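Side-chain contacts in mitotic checkpoint control protein kinase BUB1 (Drosophila melanogaster, PDB 6JKK), which probably binds ATP and phosphorylates proteins as a mitotic checkpoint kinase at the kinetochore, this chain being its protein kinase domain: residues E156-V159 against M160-C164; L190-P193 against I194-D197; R284-R288 against T289-N293; P308-Q311 against Q312-T315; K326-A329 against E330-K334. All coordinates share one frame; numbering follows the deposited sequence.

Contact 1 of 5, residues E156-V159 against M160-C164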
loop_
_atom_site.group_PDB
_atom_site.type_symbol
_atom_site.label_atom_id
_atom_site.label_comp_id
_atom_site.label_asym_id
_atom_site.label_seq_id
_atom_site.Cartn_x
_atom_site.Cartn_y
_atom_site.Cartn_z
ATOM N N GLU A 156 -8.012 1.139 19.860
ATOM C CA GLU A 156 -6.956 0.133 19.793
ATOM C C GLU A 156 -7.410 -1.141 19.087
ATOM O O GLU A 156 -6.671 -1.714 18.287
ATOM C CB GLU A 156 -6.467 -0.209 21.205
ATOM C CG GLU A 156 -5.226 -1.096 21.213
ATOM C CD GLU A 156 -4.988 -1.772 22.539
ATOM O OE1 GLU A 156 -5.780 -1.545 23.479
ATOM O OE2 GLU A 156 -4.008 -2.541 22.640
ATOM N N TYR A 157 -8.628 -1.583 19.377
ATOM C CA TYR A 157 -9.119 -2.837 18.808
ATOM C C TYR A 157 -9.488 -2.696 17.333
ATOM O O TYR A 157 -9.288 -3.627 16.546
ATOM C CB TYR A 157 -10.256 -3.407 19.661
ATOM C CG TYR A 157 -9.728 -3.995 20.949
ATOM C CD1 TYR A 157 -9.450 -3.185 22.047
ATOM C CD2 TYR A 157 -9.469 -5.354 21.055
ATOM C CE1 TYR A 157 -8.952 -3.720 23.221
ATOM C CE2 TYR A 157 -8.970 -5.894 22.223
ATOM C CZ TYR A 157 -8.710 -5.075 23.296
ATOM O OH TYR A 157 -8.209 -5.630 24.454
ATOM N N VAL A 158 -9.990 -1.526 16.946
ATOM C CA VAL A 158 -10.168 -1.241 15.519
ATOM C C VAL A 158 -8.811 -1.293 14.812
ATOM O O VAL A 158 -8.695 -1.837 13.707
ATOM C CB VAL A 158 -10.869 0.116 15.278
ATOM C CG1 VAL A 158 -10.871 0.462 13.801
ATOM C CG2 VAL A 158 -12.295 0.064 15.785
ATOM N N VAL A 159 -7.774 -0.759 15.457
ATOM C CA VAL A 159 -6.434 -0.810 14.867
ATOM C C VAL A 159 -5.941 -2.261 14.749
ATOM O O VAL A 159 -5.331 -2.632 13.742
ATOM C CB VAL A 159 -5.411 0.069 15.630
ATOM C CG1 VAL A 159 -4.029 -0.026 14.985
ATOM C CG2 VAL A 159 -5.874 1.536 15.663
ATOM N N MET A 160 -6.217 -3.085 15.759
ATOM C CA MET A 160 -5.839 -4.497 15.681
ATOM C C MET A 160 -6.491 -5.166 14.478
ATOM O O MET A 160 -5.858 -5.968 13.777
ATOM C CB MET A 160 -6.260 -5.253 16.936
ATOM C CG MET A 160 -5.628 -4.775 18.204
ATOM S SD MET A 160 -6.140 -5.901 19.499
ATOM C CE MET A 160 -5.807 -4.856 20.915
ATOM N N HIS A 161 -7.764 -4.847 14.248
ATOM C CA HIS A 161 -8.516 -5.443 13.135
ATOM C C HIS A 161 -7.917 -5.035 11.792
ATOM O O HIS A 161 -7.718 -5.877 10.898
ATOM C CB HIS A 161 -9.987 -5.019 13.213
ATOM C CG HIS A 161 -10.919 -5.889 12.421
ATOM N ND1 HIS A 161 -10.931 -5.908 11.044
ATOM C CD2 HIS A 161 -11.888 -6.750 12.818
ATOM C CE1 HIS A 161 -11.857 -6.753 10.624
ATOM N NE2 HIS A 161 -12.454 -7.273 11.682
ATOM N N LEU A 162 -7.632 -3.742 11.651
ATOM C CA LEU A 162 -7.025 -3.213 10.436
ATOM C C LEU A 162 -5.597 -3.731 10.243
ATOM O O LEU A 162 -5.181 -3.989 9.122
ATOM C CB LEU A 162 -7.027 -1.679 10.458
ATOM C CG LEU A 162 -8.379 -0.974 10.377
ATOM C CD1 LEU A 162 -8.211 0.542 10.467
ATOM C CD2 LEU A 162 -9.093 -1.355 9.085
ATOM N N SER A 163 -4.854 -3.883 11.334
ATOM C CA SER A 163 -3.495 -4.419 11.266
ATOM C C SER A 163 -3.478 -5.873 10.800
ATOM O O SER A 163 -2.592 -6.295 10.049
ATOM C CB SER A 163 -2.818 -4.308 12.632
ATOM O OG SER A 163 -2.676 -2.954 13.006
ATOM N N CYS A 164 -4.456 -6.640 11.264
ATOM C CA CYS A 164 -4.586 -8.033 10.878
ATOM C C CYS A 164 -4.816 -8.121 9.376
ATOM O O CYS A 164 -4.260 -8.988 8.698
ATOM C CB CYS A 164 -5.757 -8.668 11.628
ATOM S SG CYS A 164 -5.836 -10.467 11.514
#

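Contact 2 of 5, residues L190-P193 against I194-D197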
loop_
_atom_site.group_PDB
_atom_site.type_symbol
_atom_site.label_atom_id
_atom_site.label_comp_id
_atom_site.label_asym_id
_atom_site.label_seq_id
_atom_site.Cartn_x
_atom_site.Cartn_y
_atom_site.Cartn_z
ATOM N N LEU A 190 -9.540 2.396 2.280
ATOM C CA LEU A 190 -10.656 1.656 2.868
ATOM C C LEU A 190 -11.765 1.626 1.836
ATOM O O LEU A 190 -12.324 2.671 1.485
ATOM C CB LEU A 190 -11.146 2.326 4.155
ATOM C CG LEU A 190 -12.296 1.650 4.907
ATOM C CD1 LEU A 190 -11.878 0.285 5.387
ATOM C CD2 LEU A 190 -12.732 2.489 6.086
ATOM N N MET A 191 -12.084 0.432 1.349
ATOM C CA MET A 191 -12.990 0.285 0.214
ATOM C C MET A 191 -14.430 0.116 0.667
ATOM O O MET A 191 -15.367 0.447 -0.067
ATOM C CB MET A 191 -12.574 -0.915 -0.634
ATOM C CG MET A 191 -11.144 -0.835 -1.126
ATOM S SD MET A 191 -10.845 0.704 -2.017
ATOM C CE MET A 191 -11.764 0.398 -3.525
ATOM N N LYS A 192 -14.599 -0.391 1.883
ATOM C CA LYS A 192 -15.926 -0.635 2.434
ATOM C C LYS A 192 -15.832 -0.705 3.956
ATOM O O LYS A 192 -14.730 -0.816 4.496
ATOM C CB LYS A 192 -16.516 -1.925 1.844
ATOM C CG LYS A 192 -15.705 -3.188 2.074
ATOM C CD LYS A 192 -16.451 -4.385 1.477
ATOM C CE LYS A 192 -15.649 -5.671 1.564
ATOM N NZ LYS A 192 -15.232 -5.987 2.949
ATOM N N PRO A 193 -16.977 -0.619 4.658
ATOM C CA PRO A 193 -16.907 -0.684 6.125
ATOM C C PRO A 193 -16.315 -2.013 6.602
ATOM O O PRO A 193 -16.236 -2.954 5.820
ATOM C CB PRO A 193 -18.376 -0.567 6.545
ATOM C CG PRO A 193 -19.044 0.157 5.407
ATOM C CD PRO A 193 -18.344 -0.332 4.179
ATOM N N ILE A 194 -15.886 -2.079 7.857
ATOM C CA ILE A 194 -15.328 -3.314 8.421
ATOM C C ILE A 194 -16.446 -4.275 8.833
ATOM O O ILE A 194 -17.494 -3.823 9.281
ATOM C CB ILE A 194 -14.442 -3.000 9.660
ATOM C CG1 ILE A 194 -13.145 -2.323 9.241
ATOM C CG2 ILE A 194 -14.066 -4.246 10.409
ATOM C CD1 ILE A 194 -13.270 -0.866 9.067
ATOM N N CYS A 195 -16.235 -5.586 8.660
ATOM C CA CYS A 195 -17.086 -6.600 9.298
ATOM C C CYS A 195 -16.402 -7.114 10.556
ATOM O O CYS A 195 -15.176 -7.112 10.650
ATOM C CB CYS A 195 -17.366 -7.787 8.376
ATOM S SG CYS A 195 -16.940 -7.547 6.652
ATOM N N ALA A 196 -17.195 -7.568 11.518
ATOM C CA ALA A 196 -16.658 -8.104 12.767
ATOM C C ALA A 196 -15.689 -9.283 12.584
ATOM O O ALA A 196 -14.889 -9.575 13.477
ATOM C CB ALA A 196 -17.790 -8.490 13.696
ATOM N N ASP A 197 -15.775 -9.960 11.442
ATOM C CA ASP A 197 -14.876 -11.068 11.120
ATOM C C ASP A 197 -13.537 -10.522 10.629
ATOM O O ASP A 197 -13.484 -9.828 9.626
ATOM C CB ASP A 197 -15.521 -11.961 10.055
ATOM C CG ASP A 197 -14.565 -12.985 9.487
ATOM O OD1 ASP A 197 -14.680 -13.308 8.281
ATOM O OD2 ASP A 197 -13.703 -13.472 10.247
#

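Contact 3 of 5, residues R284-R288 against T289-N293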
loop_
_atom_site.group_PDB
_atom_site.type_symbol
_atom_site.label_atom_id
_atom_site.label_comp_id
_atom_site.label_asym_id
_atom_site.label_seq_id
_atom_site.Cartn_x
_atom_site.Cartn_y
_atom_site.Cartn_z
ATOM N N ARG A 284 0.751 0.970 29.008
ATOM C CA ARG A 284 0.638 -0.307 29.729
ATOM C C ARG A 284 -0.765 -0.892 29.598
ATOM O O ARG A 284 -0.942 -2.113 29.579
ATOM C CB ARG A 284 0.959 -0.118 31.219
ATOM C CG ARG A 284 1.636 -1.309 31.960
ATOM C CD ARG A 284 1.265 -2.733 31.492
ATOM N NE ARG A 284 -0.160 -3.047 31.605
ATOM C CZ ARG A 284 -0.654 -4.279 31.725
ATOM N NH1 ARG A 284 0.162 -5.323 31.763
ATOM N NH2 ARG A 284 -1.965 -4.466 31.813
ATOM N N TYR A 285 -1.765 -0.025 29.511
ATOM C CA TYR A 285 -3.141 -0.501 29.448
ATOM C C TYR A 285 -3.547 -0.999 28.061
ATOM O O TYR A 285 -4.574 -1.672 27.915
ATOM C CB TYR A 285 -4.112 0.552 29.973
ATOM C CG TYR A 285 -3.921 1.933 29.412
ATOM C CD1 TYR A 285 -3.130 2.867 30.071
ATOM C CD2 TYR A 285 -4.554 2.314 28.242
ATOM C CE1 TYR A 285 -2.964 4.134 29.568
ATOM C CE2 TYR A 285 -4.395 3.578 27.730
ATOM C CZ TYR A 285 -3.600 4.483 28.400
ATOM O OH TYR A 285 -3.438 5.746 27.888
ATOM N N PHE A 286 -2.738 -0.688 27.048
ATOM C CA PHE A 286 -2.899 -1.328 25.746
ATOM C C PHE A 286 -2.505 -2.785 25.895
ATOM O O PHE A 286 -2.037 -3.206 26.953
ATOM C CB PHE A 286 -1.993 -0.698 24.679
ATOM C CG PHE A 286 -2.586 0.501 23.995
ATOM C CD1 PHE A 286 -2.146 0.875 22.728
ATOM C CD2 PHE A 286 -3.554 1.271 24.626
ATOM C CE1 PHE A 286 -2.677 1.995 22.092
ATOM C CE2 PHE A 286 -4.090 2.389 24.004
ATOM C CZ PHE A 286 -3.651 2.754 22.735
ATOM N N GLN A 287 -2.682 -3.560 24.833
ATOM C CA GLN A 287 -2.158 -4.912 24.829
ATOM C C GLN A 287 -0.661 -4.798 24.548
ATOM O O GLN A 287 -0.177 -5.141 23.470
ATOM C CB GLN A 287 -2.905 -5.782 23.816
ATOM C CG GLN A 287 -4.398 -5.915 24.155
ATOM C CD GLN A 287 -4.625 -6.498 25.543
ATOM O OE1 GLN A 287 -4.118 -7.571 25.856
ATOM N NE2 GLN A 287 -5.374 -5.785 26.386
ATOM N N ARG A 288 0.050 -4.302 25.561
ATOM C CA ARG A 288 1.443 -3.863 25.462
ATOM C C ARG A 288 2.379 -4.940 24.942
ATOM O O ARG A 288 3.098 -4.728 23.964
ATOM C CB ARG A 288 1.928 -3.401 26.840
ATOM C CG ARG A 288 2.466 -1.993 26.874
ATOM C CD ARG A 288 3.919 -1.966 27.328
ATOM N NE ARG A 288 4.137 -2.732 28.553
ATOM C CZ ARG A 288 4.227 -2.199 29.767
ATOM N NH1 ARG A 288 4.121 -0.886 29.930
ATOM N NH2 ARG A 288 4.430 -2.976 30.822
ATOM N N THR A 289 2.374 -6.086 25.613
ATOM C CA THR A 289 3.210 -7.217 25.224
ATOM C C THR A 289 2.956 -7.610 23.770
ATOM O O THR A 289 3.894 -7.895 23.023
ATOM C CB THR A 289 2.984 -8.426 26.161
ATOM O OG1 THR A 289 3.271 -8.038 27.510
ATOM C CG2 THR A 289 3.894 -9.584 25.777
ATOM N N MET A 290 1.691 -7.602 23.359
ATOM C CA MET A 290 1.348 -7.969 21.991
ATOM C C MET A 290 1.904 -6.975 20.977
ATOM O O MET A 290 2.562 -7.370 20.005
ATOM C CB MET A 290 -0.167 -8.088 21.812
ATOM C CG MET A 290 -0.569 -8.383 20.375
ATOM S SD MET A 290 -2.315 -8.073 20.060
ATOM C CE MET A 290 -2.325 -6.279 20.013
ATOM N N TRP A 291 1.631 -5.688 21.191
ATOM C CA TRP A 291 2.106 -4.658 20.272
ATOM C C TRP A 291 3.629 -4.631 20.237
ATOM O O TRP A 291 4.227 -4.493 19.168
ATOM C CB TRP A 291 1.568 -3.273 20.653
ATOM C CG TRP A 291 0.118 -3.074 20.308
ATOM C CD1 TRP A 291 -0.915 -2.869 21.182
ATOM C CD2 TRP A 291 -0.461 -3.080 18.996
ATOM N NE1 TRP A 291 -2.100 -2.746 20.491
ATOM C CE2 TRP A 291 -1.846 -2.867 19.148
ATOM C CE3 TRP A 291 0.057 -3.241 17.708
ATOM C CZ2 TRP A 291 -2.718 -2.812 18.059
ATOM C CZ3 TRP A 291 -0.809 -3.184 16.626
ATOM C CH2 TRP A 291 -2.181 -2.972 16.809
ATOM N N GLU A 292 4.253 -4.766 21.404
ATOM C CA GLU A 292 5.713 -4.800 21.457
ATOM C C GLU A 292 6.277 -6.008 20.693
ATOM O O GLU A 292 7.280 -5.875 19.987
ATOM C CB GLU A 292 6.221 -4.727 22.901
ATOM C CG GLU A 292 6.004 -3.347 23.534
ATOM C CD GLU A 292 6.546 -3.231 24.947
ATOM O OE1 GLU A 292 6.841 -4.277 25.563
ATOM O OE2 GLU A 292 6.667 -2.089 25.442
ATOM N N ASN A 293 5.620 -7.164 20.811
ATOM C CA ASN A 293 5.964 -8.334 19.999
ATOM C C ASN A 293 5.904 -8.017 18.508
ATOM O O ASN A 293 6.848 -8.278 17.761
ATOM C CB ASN A 293 5.018 -9.512 20.290
ATOM C CG ASN A 293 5.418 -10.316 21.521
ATOM O OD1 ASN A 293 6.492 -10.122 22.095
ATOM N ND2 ASN A 293 4.551 -11.244 21.921
#

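Contact 4 of 5, residues P308-Q311 against Q312-T315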
loop_
_atom_site.group_PDB
_atom_site.type_symbol
_atom_site.label_atom_id
_atom_site.label_comp_id
_atom_site.label_asym_id
_atom_site.label_seq_id
_atom_site.Cartn_x
_atom_site.Cartn_y
_atom_site.Cartn_z
ATOM N N PRO A 308 10.021 -12.904 9.116
ATOM C CA PRO A 308 9.139 -13.354 10.198
ATOM C C PRO A 308 7.811 -13.894 9.677
ATOM O O PRO A 308 7.353 -13.482 8.608
ATOM C CB PRO A 308 8.886 -12.071 10.998
ATOM C CG PRO A 308 9.230 -10.946 10.070
ATOM C CD PRO A 308 10.361 -11.478 9.245
ATOM N N ASN A 309 7.202 -14.806 10.431
ATOM C CA ASN A 309 5.898 -15.363 10.070
ATOM C C ASN A 309 4.787 -14.340 10.324
ATOM O O ASN A 309 4.397 -14.112 11.472
ATOM C CB ASN A 309 5.646 -16.660 10.861
ATOM C CG ASN A 309 4.408 -17.420 10.388
ATOM O OD1 ASN A 309 3.405 -16.827 10.004
ATOM N ND2 ASN A 309 4.479 -18.746 10.428
ATOM N N LEU A 310 4.275 -13.734 9.254
ATOM C CA LEU A 310 3.233 -12.717 9.374
ATOM C C LEU A 310 1.899 -13.306 9.857
ATOM O O LEU A 310 1.100 -12.612 10.493
ATOM C CB LEU A 310 3.038 -11.978 8.042
ATOM C CG LEU A 310 4.259 -11.282 7.434
ATOM C CD1 LEU A 310 3.869 -10.398 6.254
ATOM C CD2 LEU A 310 4.988 -10.456 8.483
ATOM N N GLN A 311 1.658 -14.580 9.555
ATOM C CA GLN A 311 0.432 -15.234 9.999
ATOM C C GLN A 311 0.409 -15.432 11.510
ATOM O O GLN A 311 -0.650 -15.328 12.126
ATOM C CB GLN A 311 0.215 -16.569 9.274
ATOM C CG GLN A 311 -0.150 -16.394 7.793
ATOM C CD GLN A 311 -1.345 -15.467 7.570
ATOM O OE1 GLN A 311 -2.339 -15.525 8.298
ATOM N NE2 GLN A 311 -1.254 -14.612 6.549
ATOM N N GLN A 312 1.568 -15.712 12.102
ATOM C CA GLN A 312 1.663 -15.830 13.566
ATOM C C GLN A 312 1.309 -14.495 14.224
ATOM O O GLN A 312 0.693 -14.451 15.294
ATOM C CB GLN A 312 3.069 -16.266 13.983
ATOM C CG GLN A 312 3.388 -16.055 15.469
ATOM C CD GLN A 312 2.516 -16.892 16.390
ATOM O OE1 GLN A 312 2.057 -17.971 16.017
ATOM N NE2 GLN A 312 2.285 -16.394 17.602
ATOM N N LEU A 313 1.690 -13.401 13.578
ATOM C CA LEU A 313 1.338 -12.080 14.087
ATOM C C LEU A 313 -0.170 -11.853 13.988
ATOM O O LEU A 313 -0.782 -11.278 14.895
ATOM C CB LEU A 313 2.107 -10.985 13.347
ATOM C CG LEU A 313 3.618 -10.995 13.561
ATOM C CD1 LEU A 313 4.281 -9.839 12.825
ATOM C CD2 LEU A 313 3.950 -10.950 15.043
ATOM N N ARG A 314 -0.771 -12.320 12.894
ATOM C CA ARG A 314 -2.218 -12.212 12.733
ATOM C C ARG A 314 -2.904 -13.024 13.828
ATOM O O ARG A 314 -3.888 -12.575 14.405
ATOM C CB ARG A 314 -2.666 -12.686 11.345
ATOM C CG ARG A 314 -2.270 -11.762 10.204
ATOM C CD ARG A 314 -2.919 -12.185 8.881
ATOM N NE ARG A 314 -4.365 -11.952 8.873
ATOM C CZ ARG A 314 -5.289 -12.910 8.844
ATOM N NH1 ARG A 314 -4.937 -14.189 8.789
ATOM N NH2 ARG A 314 -6.581 -12.587 8.841
ATOM N N THR A 315 -2.359 -14.194 14.136
ATOM C CA THR A 315 -2.895 -15.025 15.218
ATOM C C THR A 315 -2.874 -14.283 16.553
ATOM O O THR A 315 -3.836 -14.350 17.329
ATOM C CB THR A 315 -2.139 -16.355 15.324
ATOM O OG1 THR A 315 -2.363 -17.113 14.125
ATOM C CG2 THR A 315 -2.626 -17.173 16.533
#

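Contact 5 of 5, residues K326-A329 against E330-K334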
loop_
_atom_site.group_PDB
_atom_site.type_symbol
_atom_site.label_atom_id
_atom_site.label_comp_id
_atom_site.label_asym_id
_atom_site.label_seq_id
_atom_site.Cartn_x
_atom_site.Cartn_y
_atom_site.Cartn_z
ATOM N N LYS A 326 -17.518 -8.573 22.473
ATOM C CA LYS A 326 -18.614 -7.617 22.615
ATOM C C LYS A 326 -18.133 -6.177 22.410
ATOM O O LYS A 326 -18.730 -5.420 21.638
ATOM C CB LYS A 326 -19.279 -7.762 23.987
ATOM C CG LYS A 326 -20.792 -7.618 23.958
ATOM C CD LYS A 326 -21.251 -6.333 24.632
ATOM C CE LYS A 326 -21.446 -6.519 26.134
ATOM N NZ LYS A 326 -21.662 -5.222 26.845
ATOM N N TYR A 327 -17.061 -5.798 23.104
ATOM C CA TYR A 327 -16.480 -4.465 22.945
ATOM C C TYR A 327 -16.073 -4.178 21.506
ATOM O O TYR A 327 -16.294 -3.077 20.997
ATOM C CB TYR A 327 -15.254 -4.287 23.845
ATOM C CG TYR A 327 -14.611 -2.927 23.684
ATOM C CD1 TYR A 327 -15.095 -1.827 24.380
ATOM C CD2 TYR A 327 -13.540 -2.734 22.810
ATOM C CE1 TYR A 327 -14.526 -0.579 24.231
ATOM C CE2 TYR A 327 -12.963 -1.488 22.652
ATOM C CZ TYR A 327 -13.461 -0.415 23.368
ATOM O OH TYR A 327 -12.897 0.830 23.224
ATOM N N VAL A 328 -15.454 -5.166 20.868
ATOM C CA VAL A 328 -14.933 -5.010 19.513
ATOM C C VAL A 328 -16.063 -4.751 18.517
ATOM O O VAL A 328 -15.943 -3.900 17.634
ATOM C CB VAL A 328 -14.103 -6.248 19.097
ATOM C CG1 VAL A 328 -13.780 -6.220 17.615
ATOM C CG2 VAL A 328 -12.824 -6.315 19.912
ATOM N N ALA A 329 -17.167 -5.475 18.674
ATOM C CA ALA A 329 -18.323 -5.280 17.808
ATOM C C ALA A 329 -18.874 -3.865 17.970
ATOM O O ALA A 329 -19.248 -3.225 16.986
ATOM C CB ALA A 329 -19.393 -6.316 18.103
ATOM N N GLU A 330 -18.920 -3.384 19.212
ATOM C CA GLU A 330 -19.339 -2.009 19.498
ATOM C C GLU A 330 -18.386 -0.993 18.879
ATOM O O GLU A 330 -18.815 -0.029 18.237
ATOM C CB GLU A 330 -19.404 -1.770 21.005
ATOM C CG GLU A 330 -20.497 -2.533 21.727
ATOM C CD GLU A 330 -20.355 -2.433 23.234
ATOM O OE1 GLU A 330 -19.512 -1.633 23.694
ATOM O OE2 GLU A 330 -21.078 -3.155 23.955
ATOM N N ALA A 331 -17.088 -1.203 19.082
ATOM C CA ALA A 331 -16.077 -0.292 18.538
ATOM C C ALA A 331 -16.122 -0.234 17.010
ATOM O O ALA A 331 -15.988 0.840 16.415
ATOM C CB ALA A 331 -14.689 -0.689 19.019
ATOM N N ILE A 332 -16.292 -1.392 16.376
ATOM C CA ILE A 332 -16.394 -1.454 14.921
ATOM C C ILE A 332 -17.659 -0.740 14.459
ATOM O O ILE A 332 -17.643 0.006 13.472
ATOM C CB ILE A 332 -16.408 -2.915 14.413
ATOM C CG1 ILE A 332 -15.035 -3.562 14.592
ATOM C CG2 ILE A 332 -16.823 -2.987 12.941
ATOM C CD1 ILE A 332 -14.970 -4.993 14.088
ATOM N N SER A 333 -18.751 -0.973 15.183
ATOM C CA SER A 333 -20.027 -0.321 14.894
ATOM C C SER A 333 -19.871 1.202 14.939
ATOM O O SER A 333 -20.296 1.913 14.023
ATOM C CB SER A 333 -21.087 -0.781 15.896
ATOM O OG SER A 333 -22.346 -0.208 15.613
ATOM N N LYS A 334 -19.234 1.691 15.998
ATOM C CA LYS A 334 -19.005 3.120 16.167
ATOM C C LYS A 334 -18.088 3.687 15.085
ATOM O O LYS A 334 -18.295 4.806 14.607
ATOM C CB LYS A 334 -18.429 3.400 17.555
ATOM C CG LYS A 334 -19.407 3.151 18.690
ATOM C CD LYS A 334 -18.785 3.459 20.051
ATOM C CE LYS A 334 -17.621 2.528 20.377
ATOM N NZ LYS A 334 -17.140 2.702 21.781
#

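Contact 1 of 5, residues E156-V159 against M160-C164
Met-160 closes the first turn of helix 156-175 over Glu-156 and Tyr-157. Met-160 N donates to Glu-156 O (2.9 Å, 151°), and its extended chain, lying beside Tyr-157 and pointing the same way, sets CE over the centre of the ring, 3.6 Å from the centroid. Met-160 SD lies obliquely to the Tyr-157 ring, 4.3 Å from its centroid, a Met-aromatic contact. Met-160 CE also comes within 3.4 Å of Glu-156 OE2, which takes hydrogen bonds from Gln-287 N and Trp-291 NE1. With alanine in place of Tyr-157, the methyl of Met-160 would probably lose the ring face beneath it and Lys-324 its hydroxyl partner. His-161 N donates to Tyr-157 O, while its imidazole leaves the turn to pack on Ile-194, ND1 bonding Gln-165 NE2. Leu-162 CD1 meets Val-158 CG1 at 4.3 Å. At Ser-163, OG stands beside its own backbone N (chi1 -64°), which lets N and OG both bond Val-159 O, each at 2.8 Å; OG comes from above the carbonyl plane, and the buried hydroxyl is satisfied. Such a serine folded back on the preceding turn is familiar in buried alpha-helices, here the one leading to the catalytic loop of the kinase C-lobe.

Contact 2 of 5, residues L190-P193 against I194-D197
Leu-190 and Ile-194 meet with their side chains crossed at about a right angle, and the contact is made by one methyl from each: Leu-190 CD1 lies 4.1 Å from Ile-194 CD1. Leu-190 holds its CG anti to the backbone N (chi1 -179°), which brings CD1 up to the isoleucine. In Ile-194 the gamma branch CG1 sits beside the backbone N, and the next torsion (chi2 84°) turns CD1 back along the chain, so that the methyl also rests 4.1 Å from Pro-193 C. The backbone itself is extended from Pro-193 to Cys-195, and no hydrogen bond joins the two segments. Bonds to the rest of the chain help to hold them: Ser-202 OG bonds Pro-193 O, Asn-336 ND2 bonds Ile-194 O, and Ser-202 also pairs with Met-191 by backbone.

The second, looser pairing is between Lys-192 and Cys-195. Lys-192 NZ lies 4.4 Å from Cys-195 SG, a proximity rather than a bond. The ammonium is taken up by Val-201 O and Ser-202 OG, with Glu-200 as a long, weak ion pair, which probably steadies that end of the side chain.

The segments run from the end of strand 188-190 into the loop before strand 203-205, a connection that follows the catalytic loop in the kinase fold. Helix 325-339 covers the apolar side: Leu-339 packs on Leu-190, while Ile-332 and Phe-335 pack on Ile-194.

Contact 3 of 5, residues R284-R288 against T289-N293
Gln-287 and Arg-288 take the first backbone bonds of helix 288-299: Trp-291 N donates to Gln-287 O (3.0 Å) almost straight, at 170°, and Glu-292 N donates to Arg-288 O (2.8 Å). Gln-287 is the N-cap residue and at the same time the centre of an inverse gamma turn, closed by a weak bond from Arg-288 N to Phe-286 O, so a tight turn leads the loop directly into the helix. Apolar contacts lie on the side turned to helices 156-175 and 246-261. Phe-286 CD1 comes obliquely to Trp-291 CD1 at 4.2 Å, and Met-290 CE touches Gln-287 CB at 3.9 Å. The methionine chain is bent at its last torsion (chi3 75°), which also places this methyl over the rim of one face of the indole. Met-160 and Leu-260 from two other helices pack on the indole, whose NE1 has Glu-156 as its polar partner. Charge is represented by Arg-288 and Glu-292, whose side chains run side by side in the same direction, the guanidinium and carboxylate planes 14° apart. The close approach is carbon to oxygen, Arg-288 CD to Glu-292 OE2 at 3.3 Å. Arg-288 NE stays 4.1 Å from that OE2, which lies well out of the guanidinium plane; the attraction is probably electrostatic only.

Contact 4 of 5, residues P308-Q311 against Q312-T315
Leu-310 O and Gln-311 O accept from Arg-314 N (3.1 Å) and Thr-315 N (2.9 Å), opening the alpha-helical ladder of helix 310-322, while the residues before it are still loop. Asn-309 sits at the N-cap. With its CG anti to the backbone N (chi1 -171°), Asn-309 OD1 reaches over the helix start and accepts from Gln-312 N at 3.0 Å, the donor standing above the amide plane rather than on a lone pair; Gln-311 N adds a weak bond to the same oxygen. The amide planes of Asn-309 and Gln-312 stand nearly perpendicular, and these side chains touch only near the backbone, at Gln-312 CB.

Gln-311 and Arg-314 run side by side. Gln-311 OE1 accepts from NH1 of Arg-314 at 3.0 Å, in the carbonyl plane on a lone pair, and lies at the edge of the guanidinium, near its plane. Gln-311 NE2 is turned to Asp-171 and Asp-168. The other guanidinium nitrogens bond other parts of the chain, NE to Cys-164 O and NH2 to Asn-199 OD1. A methionine in place of Arg-314 would probably leave Gln-311 OE1, Cys-164 O and Asn-199 without the guanidinium N-H groups that serve them, and the glutamine amide held from its NE2 side.

On the inner side Leu-310 CD2 and Leu-313 CD1 meet at 4.4 Å, and both leucines pack on Leu-167 and Leu-298. This is an asparagine N-cap on an amphipathic helix, its polar flank pinned to helix 156-175 of the kinase C-lobe.

Contact 5 of 5, residues K326-A329 against E330-K334
Tyr-327 O and Val-328 O accept from Ala-331 N and Ile-332 N, both at 2.8 Å, in an unbroken alpha-helical ladder that Lys-326 O to Glu-330 N (3.2 Å) and Ala-329 O to Ser-333 N complete. Along one side, Lys-326 and Glu-330 approach at a slant. Glu-330 reaches out extended, whereas the lysine chain kinks at its second and third torsions, so its aliphatic part comes close first: Lys-326 CD is 3.3 Å from Glu-330 OE2, and NZ makes a long salt bridge of 3.6 Å to the same oxygen. Lys-326 is exposed and Glu-330 partly so, and the long bridge is probably weak.

The segments belong to an amphipathic helix, 325-339, the last in the chain, which lays its apolar side against helix 156-175 in the kinase C-lobe. On that side Val-328 CG1 and Ile-332 CD1 meet at 3.9 Å, one turn apart. The isoleucine holds CG1 beside its own backbone N (chi1 -70°) and is extended beyond, which brings Ile-332 CG1 to 3.2 Å from Val-328 O and carries CD1 back to the valine. Tyr-157 packs on Val-328, and His-161 packs on Ile-332.

Tyr-327, its CG anti to the backbone N (chi1 179°), touches Ala-331 CB obliquely through CE2 at 4.1 Å; its hydroxyl is fixed by Asp-155.

Contact 1, on helix 156-175, touches each of the other four. Contacts 2 and 5 lie 11 and 12 Å from it between centres, and the three meet around His-161: its CE1 comes 3.3 Å from Ile-194 CG2, and its CD2 3.8 Å from Ile-332 CD1. Contact 3 reaches it through Glu-156 OE2, 2.8 Å from Gln-287 N, and contact 4 through Arg-314 NE, 3.0 Å from Cys-164 O. Contacts 3 and 4, on successive helices, do not touch, their nearest atoms being about 5 Å apart. All five lie away from the predicted ATP-binding lysine, Lys-85, and concern the packing of the C-lobe.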